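Local coordinates for ferric-siderophore receptor protein (Streptomyces coelicolor, PDB 2X4L) that probably binds ferric siderophores outside the cell and serves as the solute-binding receptor for their uptake by the bacterium, at residues S30-D33 with T37-K40; N47-T52 with E104-L109; I115-D120 with T124-P129. All blocks are in the same frame, centred on the assembly; numbering follows the deposited sequence.

Interaction 1: residues S30-D33 with T37-K40; sequences SFKD and TTVK
A two-stranded antiparallel beta hairpin near the N-terminus of the chain brings residues 30-33 against 37-40, with short axes 4.5 Å apart and strand directions at 170°. Phe31 and Val39 form the hydrogen-bonded pair: Phe31 N donates to Val39 O at 2.9 Å, and Val39 N returns the bond to Phe31 O. The non-hydrogen-bonded pairs Ser30-Lys40 and Lys32-Thr38 flank it, their side chains on the exposed face of the hairpin. At the turn end Asp33 N bonds to Thr37 O, and the Asp33 carboxylate reaches across the turn to Thr37. Asp33 OD1 accepts two hydrogen bonds, from Thr37 N at 3.1 Å and from Thr37 OG1 at 3.2 Å. Both donors come from the same face of the carboxylate, the hydroxyl well above its plane. The chi1 of Asp33 (77°), matched by that of Thr37 (61°), lets the two side chains lie side by side and point the same way. On the exposed face the extended Lys32 crosses Thr38 at a slant, Lys32 CB 3.4 Å from Thr38 OG1. A bend at the last torsion lets Lys32 NZ hydrogen-bond to Gly36 O, and one water accepts from NZ while also bonding Thr38 OG1. The opposite face, carrying Phe31 and Val39, is buried: both side chains pack on Val143 of strand 142-146, an edge strand of the five-stranded parallel sheet. Asp33 OD2 bonds to Ala144 N of the same strand and forms a salt bridge with Arg35, while Phe31 also touches Arg158 and Leu162 of helix 153-165.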
ATOM      1  N   SER A  30      18.690  17.738   0.489  1.00 18.31           N
ATOM      2  CA  SER A  30      18.641  17.278  -0.906  1.00 17.97           C
ATOM      3  C   SER A  30      18.031  15.862  -0.908  1.00 17.81           C
ATOM      4  O   SER A  30      18.337  15.006  -0.037  1.00 17.72           O
ATOM      5  CB  SER A  30      20.082  17.320  -1.457  1.00 21.25           C
ATOM      6  OG  SER A  30      20.122  16.814  -2.761  1.00 26.38           O
ATOM      7  N   PHE A  31      17.190  15.559  -1.885  1.00 17.30           N
ATOM      8  CA  PHE A  31      16.770  14.180  -2.085  1.00 17.66           C
ATOM      9  C   PHE A  31      16.511  13.904  -3.554  1.00 17.92           C
ATOM     10  O   PHE A  31      15.749  14.634  -4.206  1.00 17.72           O
ATOM     11  CB  PHE A  31      15.477  13.911  -1.308  1.00 17.49           C
ATOM     12  CG  PHE A  31      15.092  12.441  -1.289  1.00 15.22           C
ATOM     13  CD1 PHE A  31      15.817  11.561  -0.479  1.00 18.70           C
ATOM     14  CD2 PHE A  31      13.995  11.953  -2.039  1.00 16.78           C
ATOM     15  CE1 PHE A  31      15.487  10.207  -0.434  1.00 19.51           C
ATOM     16  CE2 PHE A  31      13.750  10.633  -2.054  1.00 16.07           C
ATOM     17  CZ  PHE A  31      14.384   9.756  -1.224  1.00 16.86           C
ATOM     18  N   LYS A  32      17.044  12.818  -4.074  1.00 18.66           N
ATOM     19  CA  LYS A  32      16.800  12.423  -5.453  1.00 18.79           C
ATOM     20  C   LYS A  32      15.702  11.326  -5.415  1.00 16.66           C
ATOM     21  O   LYS A  32      15.926  10.274  -4.840  1.00 18.24           O
ATOM     22  CB  LYS A  32      18.081  11.937  -6.093  1.00 19.82           C
ATOM     23  CG  LYS A  32      17.867  11.506  -7.574  1.00 19.86           C
ATOM     24  CD  LYS A  32      19.239  10.950  -8.214  1.00 29.44           C
ATOM     25  CE  LYS A  32      19.001  10.330  -9.603  1.00 32.39           C
ATOM     26  NZ  LYS A  32      19.111  11.329 -10.752  1.00 43.82           N
ATOM     27  N   ASP A  33      14.540  11.597  -5.980  1.00 16.89           N
ATOM     28  CA  ASP A  33      13.454  10.622  -5.906  1.00 14.32           C
ATOM     29  C   ASP A  33      13.428   9.570  -7.025  1.00 16.49           C
ATOM     30  O   ASP A  33      14.420   9.460  -7.807  1.00 16.47           O
ATOM     31  CB  ASP A  33      12.065  11.341  -5.846  1.00 14.01           C
ATOM     32  CG  ASP A  33      11.590  11.897  -7.226  1.00 14.49           C
ATOM     33  OD1 ASP A  33      12.314  11.680  -8.239  1.00 16.95           O
ATOM     34  OD2 ASP A  33      10.502  12.435  -7.334  1.00 13.35           O
ATOM     35  N   THR A  37      14.488  12.866 -10.124  1.00 21.72           N
ATOM     36  CA  THR A  37      14.612  14.288  -9.914  1.00 23.79           C
ATOM     37  C   THR A  37      15.144  14.605  -8.519  1.00 23.71           C
ATOM     38  O   THR A  37      14.762  14.005  -7.523  1.00 22.70           O
ATOM     39  CB  THR A  37      13.345  15.046 -10.238  1.00 27.26           C
ATOM     40  OG1 THR A  37      12.313  14.608  -9.425  1.00 30.79           O
ATOM     41  CG2 THR A  37      12.958  14.826 -11.625  1.00 28.49           C
ATOM     42  N   THR A  38      16.052  15.569  -8.459  1.00 23.04           N
ATOM     43  CA  THR A  38      16.701  15.913  -7.212  1.00 22.74           C
ATOM     44  C   THR A  38      16.116  17.204  -6.727  1.00 22.30           C
ATOM     45  O   THR A  38      16.264  18.274  -7.388  1.00 24.73           O
ATOM     46  CB  THR A  38      18.226  16.087  -7.340  1.00 24.52           C
ATOM     47  OG1 THR A  38      18.787  14.850  -7.742  1.00 25.97           O
ATOM     48  CG2 THR A  38      18.840  16.500  -5.993  1.00 24.08           C
ATOM     49  N   VAL A  39      15.483  17.143  -5.575  1.00 20.02           N
ATOM     50  CA  VAL A  39      14.987  18.372  -4.952  1.00 20.49           C
ATOM     51  C   VAL A  39      16.035  18.864  -3.979  1.00 19.55           C
ATOM     52  O   VAL A  39      16.518  18.083  -3.164  1.00 20.38           O
ATOM     53  CB  VAL A  39      13.647  18.077  -4.211  1.00 20.10           C
ATOM     54  CG1 VAL A  39      13.153  19.348  -3.463  1.00 19.76           C
ATOM     55  CG2 VAL A  39      12.611  17.523  -5.209  1.00 22.94           C
ATOM     56  N   LYS A  40      16.382  20.148  -4.053  1.00 20.45           N
ATOM     57  CA  LYS A  40      17.365  20.768  -3.154  1.00 23.19           C
ATOM     58  C   LYS A  40      16.756  21.991  -2.513  1.00 23.98           C
ATOM     59  O   LYS A  40      16.340  22.908  -3.231  1.00 24.40           O
ATOM     60  CB  LYS A  40      18.551  21.182  -4.000  1.00 24.89           C
ATOM     61  CG  LYS A  40      19.269  20.077  -4.764  1.00 29.99           C
ATOM     62  CD  LYS A  40      20.644  20.648  -5.337  1.00 38.30           C
ATOM     63  CE  LYS A  40      20.479  21.496  -6.629  1.00 42.34           C
ATOM     64  NZ  LYS A  40      19.685  20.794  -7.699  1.00 45.99           N
TER
HETATM   65  O   HOH W   1      18.614  14.502 -10.513  1.00 18.94           O

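Interaction 2: residues N47-T52 with E104-L109; sequences NIVAFT and EKYASL
The side-chain amide of Asn47 is held at both of its polar atoms: OD1 accepts a hydrogen bond from Lys66 NZ, and ND2 donates to Ala110 O, next in the chain after Leu109. Together these bonds should fix the rotation of the flat group, and they leave Asn47 ND2 3.4 Å from Leu109 O. Asn47 N hydrogen-bonds to Glu112 OE1, so the start of strand 48-51 is tied to the chain that runs from helix 103-108 into strand 113-118. Two residues further along the strand the contact becomes apolar. Val49 presents its branched end to the ring of Tyr106, and Val49 CG2 comes to the ring edge, in its plane, 3.7 Å from Tyr106 CE1. CG1 approaches CE1 equally closely, which places that ring carbon against both methyls. Strand and helix here belong to the parallel alpha/beta lobe of a periplasmic binding protein fold, in which helices pack over the faces of a central sheet. Tyr106 bridges the gap from the helix because CG stands opposite its backbone N (chi1 176°), sending the ring from the helix flank toward the strand. Leu109 fills in beside it, with Leu109 CD1 3.9 Å from the same CG2 of Val49. Within 104-109, Ser108 OG donates to Lys105 O at 2.7 Å. Val49 also packs on Leu94 and Phe69 of other strands of the sheet, and Tyr106 on Leu114 of strand 113-118 and on Pro111 in the loop before it.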
ATOM      1  N   ASN A  47       7.389  22.108   6.460  1.00 13.51           N
ATOM      2  CA  ASN A  47       5.911  22.003   6.098  1.00 12.50           C
ATOM      3  C   ASN A  47       5.740  21.019   4.983  1.00 12.03           C
ATOM      4  O   ASN A  47       5.746  21.380   3.793  1.00 13.99           O
ATOM      5  CB  ASN A  47       5.388  23.370   5.647  1.00 12.38           C
ATOM      6  CG  ASN A  47       5.429  24.432   6.741  1.00 14.82           C
ATOM      7  OD1 ASN A  47       5.682  24.152   7.914  1.00 17.19           O
ATOM      8  ND2 ASN A  47       5.229  25.640   6.356  1.00 19.05           N
ATOM      9  N   ILE A  48       5.587  19.748   5.343  1.00 10.41           N
ATOM     10  CA  ILE A  48       5.508  18.670   4.424  1.00 11.36           C
ATOM     11  C   ILE A  48       4.019  18.361   4.184  1.00  9.47           C
ATOM     12  O   ILE A  48       3.218  18.351   5.149  1.00 10.85           O
ATOM     13  CB  ILE A  48       6.189  17.402   5.062  1.00 10.70           C
ATOM     14  CG1 ILE A  48       7.679  17.687   5.300  1.00 12.13           C
ATOM     15  CG2 ILE A  48       5.975  16.173   4.132  1.00 12.17           C
ATOM     16  CD1 ILE A  48       8.298  16.569   6.142  1.00 14.06           C
ATOM     17  N   VAL A  49       3.670  18.133   2.938  1.00  9.71           N
ATOM     18  CA  VAL A  49       2.350  17.583   2.620  1.00  9.84           C
ATOM     19  C   VAL A  49       2.524  16.269   1.939  1.00 10.09           C
ATOM     20  O   VAL A  49       3.402  16.141   1.089  1.00 11.66           O
ATOM     21  CB  VAL A  49       1.569  18.596   1.747  1.00 10.47           C
ATOM     22  CG1 VAL A  49       0.281  18.010   1.170  1.00 10.52           C
ATOM     23  CG2 VAL A  49       1.288  19.908   2.543  1.00 10.22           C
ATOM     24  N   ALA A  50       1.766  15.277   2.341  1.00  8.71           N
ATOM     25  CA  ALA A  50       1.967  13.948   1.753  1.00  9.43           C
ATOM     26  C   ALA A  50       0.667  13.191   1.501  1.00  8.39           C
ATOM     27  O   ALA A  50      -0.323  13.376   2.240  1.00 10.06           O
ATOM     28  CB  ALA A  50       2.852  13.120   2.725  1.00 10.56           C
ATOM     29  N   PHE A  51       0.688  12.264   0.566  1.00  7.87           N
ATOM     30  CA  PHE A  51      -0.382  11.314   0.434  1.00  7.24           C
ATOM     31  C   PHE A  51      -0.523  10.649   1.831  1.00  8.31           C
ATOM     32  O   PHE A  51       0.478  10.373   2.493  1.00  9.27           O
ATOM     33  CB  PHE A  51       0.015  10.274  -0.621  1.00  8.92           C
ATOM     34  CG  PHE A  51      -1.002   9.169  -0.728  1.00  7.20           C
ATOM     35  CD1 PHE A  51      -2.258   9.459  -1.243  1.00  8.38           C
ATOM     36  CD2 PHE A  51      -0.672   7.868  -0.386  1.00  8.97           C
ATOM     37  CE1 PHE A  51      -3.234   8.478  -1.314  1.00  8.92           C
ATOM     38  CE2 PHE A  51      -1.657   6.875  -0.463  1.00 10.31           C
ATOM     39  CZ  PHE A  51      -2.954   7.174  -0.942  1.00  7.33           C
ATOM     40  N   THR A  52      -1.793  10.388   2.214  1.00  8.23           N
ATOM     41  CA  THR A  52      -2.005   9.886   3.567  1.00  8.29           C
ATOM     42  C   THR A  52      -1.074   8.697   3.883  1.00  9.03           C
ATOM     43  O   THR A  52      -0.509   8.635   4.964  1.00  8.58           O
ATOM     44  CB  THR A  52      -3.438   9.504   3.728  1.00  8.84           C
ATOM     45  OG1 THR A  52      -4.173  10.720   3.511  1.00 10.80           O
ATOM     46  CG2 THR A  52      -3.692   8.996   5.180  1.00 10.33           C
ATOM     47  N   GLU A 104      -6.509  25.599  -2.702  1.00 13.99           N
ATOM     48  CA  GLU A 104      -6.472  26.795  -1.857  1.00 13.70           C
ATOM     49  C   GLU A 104      -6.044  26.419  -0.440  1.00 11.79           C
ATOM     50  O   GLU A 104      -5.242  27.134   0.161  1.00 13.41           O
ATOM     51  CB  GLU A 104      -7.832  27.490  -1.810  1.00 15.23           C
ATOM     52  CG  GLU A 104      -8.282  28.086  -3.186  1.00 21.60           C
ATOM     53  CD  GLU A 104      -9.752  28.672  -3.156  1.00 35.04           C
ATOM     54  OE1 GLU A 104     -10.349  28.936  -2.064  1.00 43.44           O
ATOM     55  OE2 GLU A 104     -10.322  28.889  -4.259  1.00 44.26           O
ATOM     56  N   LYS A 105      -6.589  25.324   0.095  1.00 11.77           N
ATOM     57  CA  LYS A 105      -6.226  24.945   1.453  1.00 11.78           C
ATOM     58  C   LYS A 105      -4.796  24.438   1.455  1.00 10.17           C
ATOM     59  O   LYS A 105      -4.049  24.625   2.464  1.00 12.05           O
ATOM     60  CB  LYS A 105      -7.164  23.826   1.918  1.00 12.34           C
ATOM     61  CG  LYS A 105      -7.000  23.515   3.341  1.00 16.07           C
ATOM     62  CD  LYS A 105      -7.532  24.815   4.119  1.00 28.85           C
ATOM     63  CE  LYS A 105      -7.999  24.440   5.504  1.00 36.14           C
ATOM     64  NZ  LYS A 105      -8.398  23.026   5.394  1.00 32.95           N
ATOM     65  N   TYR A 106      -4.305  23.780   0.352  1.00 10.31           N
ATOM     66  CA  TYR A 106      -2.911  23.375   0.300  1.00  9.18           C
ATOM     67  C   TYR A 106      -1.983  24.633   0.407  1.00  9.48           C
ATOM     68  O   TYR A 106      -1.030  24.584   1.138  1.00 10.69           O
ATOM     69  CB  TYR A 106      -2.731  22.669  -1.032  1.00  9.46           C
ATOM     70  CG  TYR A 106      -1.345  22.230  -1.393  1.00  7.52           C
ATOM     71  CD1 TYR A 106      -0.545  21.540  -0.496  1.00  8.92           C
ATOM     72  CD2 TYR A 106      -0.793  22.527  -2.656  1.00 10.54           C
ATOM     73  CE1 TYR A 106       0.747  21.111  -0.868  1.00  9.93           C
ATOM     74  CE2 TYR A 106       0.465  22.101  -3.015  1.00  8.83           C
ATOM     75  CZ  TYR A 106       1.228  21.351  -2.119  1.00  9.02           C
ATOM     76  OH  TYR A 106       2.516  20.916  -2.380  1.00  9.82           O
ATOM     77  N   ALA A 107      -2.305  25.674  -0.390  1.00 10.44           N
ATOM     78  CA  ALA A 107      -1.500  26.884  -0.308  1.00 11.82           C
ATOM     79  C   ALA A 107      -1.435  27.456   1.098  1.00 11.40           C
ATOM     80  O   ALA A 107      -0.377  27.974   1.505  1.00 11.68           O
ATOM     81  CB  ALA A 107      -2.083  27.930  -1.217  1.00 11.94           C
ATOM     82  N   SER A 108      -2.566  27.369   1.822  1.00 11.36           N
ATOM     83  CA  SER A 108      -2.645  27.909   3.181  1.00 11.89           C
ATOM     84  C   SER A 108      -1.656  27.235   4.154  1.00 11.49           C
ATOM     85  O   SER A 108      -1.353  27.807   5.228  1.00 14.28           O
ATOM     86  CB  SER A 108      -4.080  27.883   3.695  1.00 12.95           C
ATOM     87  OG  SER A 108      -4.322  26.625   4.224  1.00 16.18           O
ATOM     88  N   LEU A 109      -1.130  26.043   3.809  1.00 10.43           N
ATOM     89  CA  LEU A 109      -0.164  25.337   4.665  1.00 11.57           C
ATOM     90  C   LEU A 109       1.220  25.811   4.418  1.00 12.20           C
ATOM     91  O   LEU A 109       2.124  25.290   5.075  1.00 12.76           O
ATOM     92  CB  LEU A 109      -0.245  23.775   4.458  1.00 11.72           C
ATOM     93  CG  LEU A 109      -1.686  23.225   4.667  1.00 10.91           C
ATOM     94  CD1 LEU A 109      -1.596  21.762   4.475  1.00 14.31           C
ATOM     95  CD2 LEU A 109      -2.207  23.464   6.094  1.00 13.67           C
TER

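Interaction 3: residues I115-D120 with T124-P129; sequences ITTTFD and TLWSVP
The rings of Phe119 and Trp126 meet obliquely, their planes at 47° and the centroid of the phenyl ring 4.3 Å from that of the indole six-membered ring. Phe119 CE2 sits over one face of the indole, near its centre, and Phe119 CD2 comes within 3.4 Å of Trp126 CE3. The Thr117 and Trp126 side chains lie side by side, pointing the same way, with Thr117 OG1 3.4 Å from Trp126 CD1. The indole takes this position because CG is opposite the backbone N of Trp126 (chi1 -177°), while its backbone is pinned to the strand: Trp126 N donates to Thr117 O and Trp126 O accepts from Thr116 OG1 at 2.8 Å. Thr116 CG2 meanwhile packs on Leu125 CB. One residue on from Thr117, Thr118 OG1 donates to Thr124 O, which also receives a bond from a water that accepts from Phe119 N. Asp120 and Thr124 cross at about a right angle. Both carboxylate oxygens use their syn lone pairs, Asp120 OD1 for Thr124 N at 2.9 Å and Asp120 OD2 for Thr124 OG1 at 2.6 Å, a two-point grip that should fix the carboxylate's rotation. Beyond the contact, Trp126 NE1 bonds Glu299 OE1, and the indole makes edge-to-face pairs with Phe51 and Trp98. The loop, with its type II turn from Leu125 to Val128, lies at the C-terminal end of parallel strand 113-118, the edge from which such binding-protein lobes usually line the ligand cleft.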
ATOM      1  N   ILE A 115       4.900  14.919  -1.022  1.00 10.54           N
ATOM      2  CA  ILE A 115       5.530  13.564  -1.115  1.00  9.17           C
ATOM      3  C   ILE A 115       4.399  12.547  -1.374  1.00 10.33           C
ATOM      4  O   ILE A 115       3.420  12.522  -0.602  1.00 10.64           O
ATOM      5  CB  ILE A 115       6.276  13.212   0.194  1.00 10.07           C
ATOM      6  CG1 ILE A 115       7.186  14.389   0.643  1.00 10.51           C
ATOM      7  CG2 ILE A 115       7.066  11.843  -0.009  1.00  9.89           C
ATOM      8  CD1 ILE A 115       8.030  13.994   1.902  1.00 13.19           C
ATOM      9  N   THR A 116       4.558  11.726  -2.374  1.00  9.69           N
ATOM     10  CA  THR A 116       3.598  10.665  -2.622  1.00  8.22           C
ATOM     11  C   THR A 116       4.265   9.490  -3.281  1.00 11.27           C
ATOM     12  O   THR A 116       5.515   9.503  -3.491  1.00 11.97           O
ATOM     13  CB  THR A 116       2.433  11.249  -3.455  1.00  9.80           C
ATOM     14  OG1 THR A 116       1.351  10.273  -3.495  1.00  9.51           O
ATOM     15  CG2 THR A 116       2.818  11.651  -4.927  1.00 10.71           C
ATOM     16  N   THR A 117       3.496   8.475  -3.593  1.00  9.24           N
ATOM     17  CA  THR A 117       3.998   7.335  -4.298  1.00 11.19           C
ATOM     18  C   THR A 117       3.700   7.493  -5.771  1.00 11.91           C
ATOM     19  O   THR A 117       3.058   8.439  -6.224  1.00 10.80           O
ATOM     20  CB  THR A 117       3.283   6.074  -3.737  1.00  9.64           C
ATOM     21  OG1 THR A 117       1.859   6.269  -3.720  1.00 10.28           O
ATOM     22  CG2 THR A 117       3.833   5.719  -2.359  1.00 11.36           C
ATOM     23  N   THR A 118       4.245   6.556  -6.558  1.00 11.04           N
ATOM     24  CA  THR A 118       3.940   6.533  -8.007  1.00 10.53           C
ATOM     25  C   THR A 118       3.831   5.074  -8.515  1.00 10.30           C
ATOM     26  O   THR A 118       4.593   4.235  -8.047  1.00 10.72           O
ATOM     27  CB  THR A 118       4.921   7.356  -8.905  1.00 12.75           C
ATOM     28  OG1 THR A 118       4.489   7.235 -10.276  1.00 12.93           O
ATOM     29  CG2 THR A 118       6.342   6.830  -8.769  1.00 12.55           C
ATOM     30  N   PHE A 119       2.841   4.823  -9.351  1.00 12.00           N
ATOM     31  CA  PHE A 119       2.504   3.480  -9.825  1.00 10.72           C
ATOM     32  C   PHE A 119       2.762   3.254 -11.293  1.00 13.09           C
ATOM     33  O   PHE A 119       2.280   2.247 -11.816  1.00 12.59           O
ATOM     34  CB  PHE A 119       1.010   3.148  -9.525  1.00 12.66           C
ATOM     35  CG  PHE A 119       0.732   2.869  -8.075  1.00  9.98           C
ATOM     36  CD1 PHE A 119       0.660   1.551  -7.628  1.00 10.64           C
ATOM     37  CD2 PHE A 119       0.490   3.901  -7.195  1.00 11.30           C
ATOM     38  CE1 PHE A 119       0.343   1.310  -6.246  1.00 12.16           C
ATOM     39  CE2 PHE A 119       0.210   3.662  -5.817  1.00 11.41           C
ATOM     40  CZ  PHE A 119       0.163   2.369  -5.379  1.00 11.73           C
ATOM     41  N   ASP A 120       3.520   4.146 -11.933  1.00 13.80           N
ATOM     42  CA  ASP A 120       3.694   3.902 -13.370  1.00 14.13           C
ATOM     43  C   ASP A 120       5.022   4.389 -13.862  1.00 16.15           C
ATOM     44  O   ASP A 120       5.760   5.043 -13.142  1.00 16.47           O
ATOM     45  CB  ASP A 120       2.542   4.519 -14.183  1.00 13.72           C
ATOM     46  CG  ASP A 120       2.441   6.034 -14.068  1.00 16.12           C
ATOM     47  OD1 ASP A 120       3.282   6.663 -13.528  1.00 15.00           O
ATOM     48  OD2 ASP A 120       1.353   6.539 -14.462  1.00 18.61           O
ATOM     49  N   THR A 124       3.582   9.379 -12.602  1.00 12.07           N
ATOM     50  CA  THR A 124       2.351  10.054 -12.189  1.00 13.86           C
ATOM     51  C   THR A 124       2.274  10.154 -10.645  1.00 12.06           C
ATOM     52  O   THR A 124       2.498   9.139  -9.936  1.00 11.84           O
ATOM     53  CB  THR A 124       1.179   9.252 -12.650  1.00 14.31           C
ATOM     54  OG1 THR A 124       1.204   9.147 -14.082  1.00 16.81           O
ATOM     55  CG2 THR A 124      -0.176   9.912 -12.291  1.00 13.87           C
ATOM     56  N   LEU A 125       2.038  11.362 -10.121  1.00 12.60           N
ATOM     57  CA  LEU A 125       1.974  11.513  -8.635  1.00 11.50           C
ATOM     58  C   LEU A 125       0.665  10.917  -8.118  1.00 11.12           C
ATOM     59  O   LEU A 125      -0.424  11.430  -8.425  1.00 12.15           O
ATOM     60  CB  LEU A 125       2.101  12.990  -8.232  1.00 11.96           C
ATOM     61  CG  LEU A 125       3.448  13.643  -8.631  1.00 10.28           C
ATOM     62  CD1 LEU A 125       3.463  15.094  -8.147  1.00 11.61           C
ATOM     63  CD2 LEU A 125       4.609  12.827  -8.087  1.00 13.15           C
ATOM     64  N   TRP A 126       0.779   9.844  -7.333  1.00 10.05           N
ATOM     65  CA  TRP A 126      -0.446   9.131  -6.912  1.00  9.68           C
ATOM     66  C   TRP A 126      -1.336  10.005  -6.053  1.00  9.93           C
ATOM     67  O   TRP A 126      -0.890  10.681  -5.086  1.00  9.49           O
ATOM     68  CB  TRP A 126      -0.003   7.936  -6.068  1.00  9.60           C
ATOM     69  CG  TRP A 126      -1.147   7.028  -5.611  1.00  9.88           C
ATOM     70  CD1 TRP A 126      -1.445   6.749  -4.329  1.00  9.58           C
ATOM     71  CD2 TRP A 126      -2.016   6.207  -6.425  1.00  9.10           C
ATOM     72  NE1 TRP A 126      -2.460   5.793  -4.282  1.00  9.45           N
ATOM     73  CE2 TRP A 126      -2.772   5.419  -5.548  1.00  8.96           C
ATOM     74  CE3 TRP A 126      -2.154   5.987  -7.826  1.00  9.77           C
ATOM     75  CZ2 TRP A 126      -3.712   4.498  -5.985  1.00 13.46           C
ATOM     76  CZ3 TRP A 126      -3.107   5.060  -8.283  1.00 13.18           C
ATOM     77  CH2 TRP A 126      -3.847   4.310  -7.352  1.00 13.51           C
ATOM     78  N   SER A 127      -2.590  10.067  -6.461  1.00  8.79           N
ATOM     79  CA  SER A 127      -3.684  10.712  -5.739  1.00  9.03           C
ATOM     80  C   SER A 127      -3.719  12.236  -5.906  1.00  9.69           C
ATOM     81  O   SER A 127      -4.631  12.887  -5.346  1.00 10.51           O
ATOM     82  CB  SER A 127      -3.654  10.322  -4.216  1.00  8.42           C
ATOM     83  OG  SER A 127      -4.953  10.496  -3.627  1.00  9.80           O
ATOM     84  N   VAL A 128      -2.776  12.829  -6.628  1.00  9.87           N
ATOM     85  CA  VAL A 128      -2.812  14.274  -6.886  1.00 10.62           C
ATOM     86  C   VAL A 128      -3.815  14.385  -8.027  1.00 10.14           C
ATOM     87  O   VAL A 128      -3.663  13.736  -9.064  1.00 13.05           O
ATOM     88  CB  VAL A 128      -1.423  14.815  -7.287  1.00  8.97           C
ATOM     89  CG1 VAL A 128      -1.541  16.279  -7.669  1.00 12.07           C
ATOM     90  CG2 VAL A 128      -0.486  14.730  -6.102  1.00 10.42           C
ATOM     91  N   PRO A 129      -4.873  15.212  -7.853  1.00 10.81           N
ATOM     92  CA  PRO A 129      -5.916  15.249  -8.879  1.00 13.44           C
ATOM     93  C   PRO A 129      -5.346  15.582 -10.242  1.00 13.66           C
ATOM     94  O   PRO A 129      -4.623  16.576 -10.363  1.00 14.33           O
ATOM     95  CB  PRO A 129      -6.892  16.282  -8.399  1.00 14.60           C
ATOM     96  CG  PRO A 129      -6.567  16.605  -7.007  1.00 17.35           C
ATOM     97  CD  PRO A 129      -5.188  16.013  -6.655  1.00 10.58           C
TER
HETATM   98  O   HOH W   2       0.848   6.860  -9.657  1.00  7.34           O

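Overall arrangement
Interactions 2 and 3 share the five-stranded parallel sheet, where strands 48-51 and 113-118 are neighbours: Val49 O lies 2.9 Å from Ile115 N, and Phe51 packs against Thr116 and Ser127. Interaction 2 joins a helix to one sheet face mainly through apolar side chains, whereas interaction 3 folds a loop back on the strand end with hydroxyl, carboxylate and aromatic groups. Interaction 1 is a mostly backbone-bonded hairpin reaching the sheet at edge strand 142-146, which Leu125 and Thr118 also touch. All three are partly buried. Most touching residues of interaction 1 are exposed; none of interaction 2 is, although its centre lies about 21 Å from the chain centre, against about 12 Å for interaction 3.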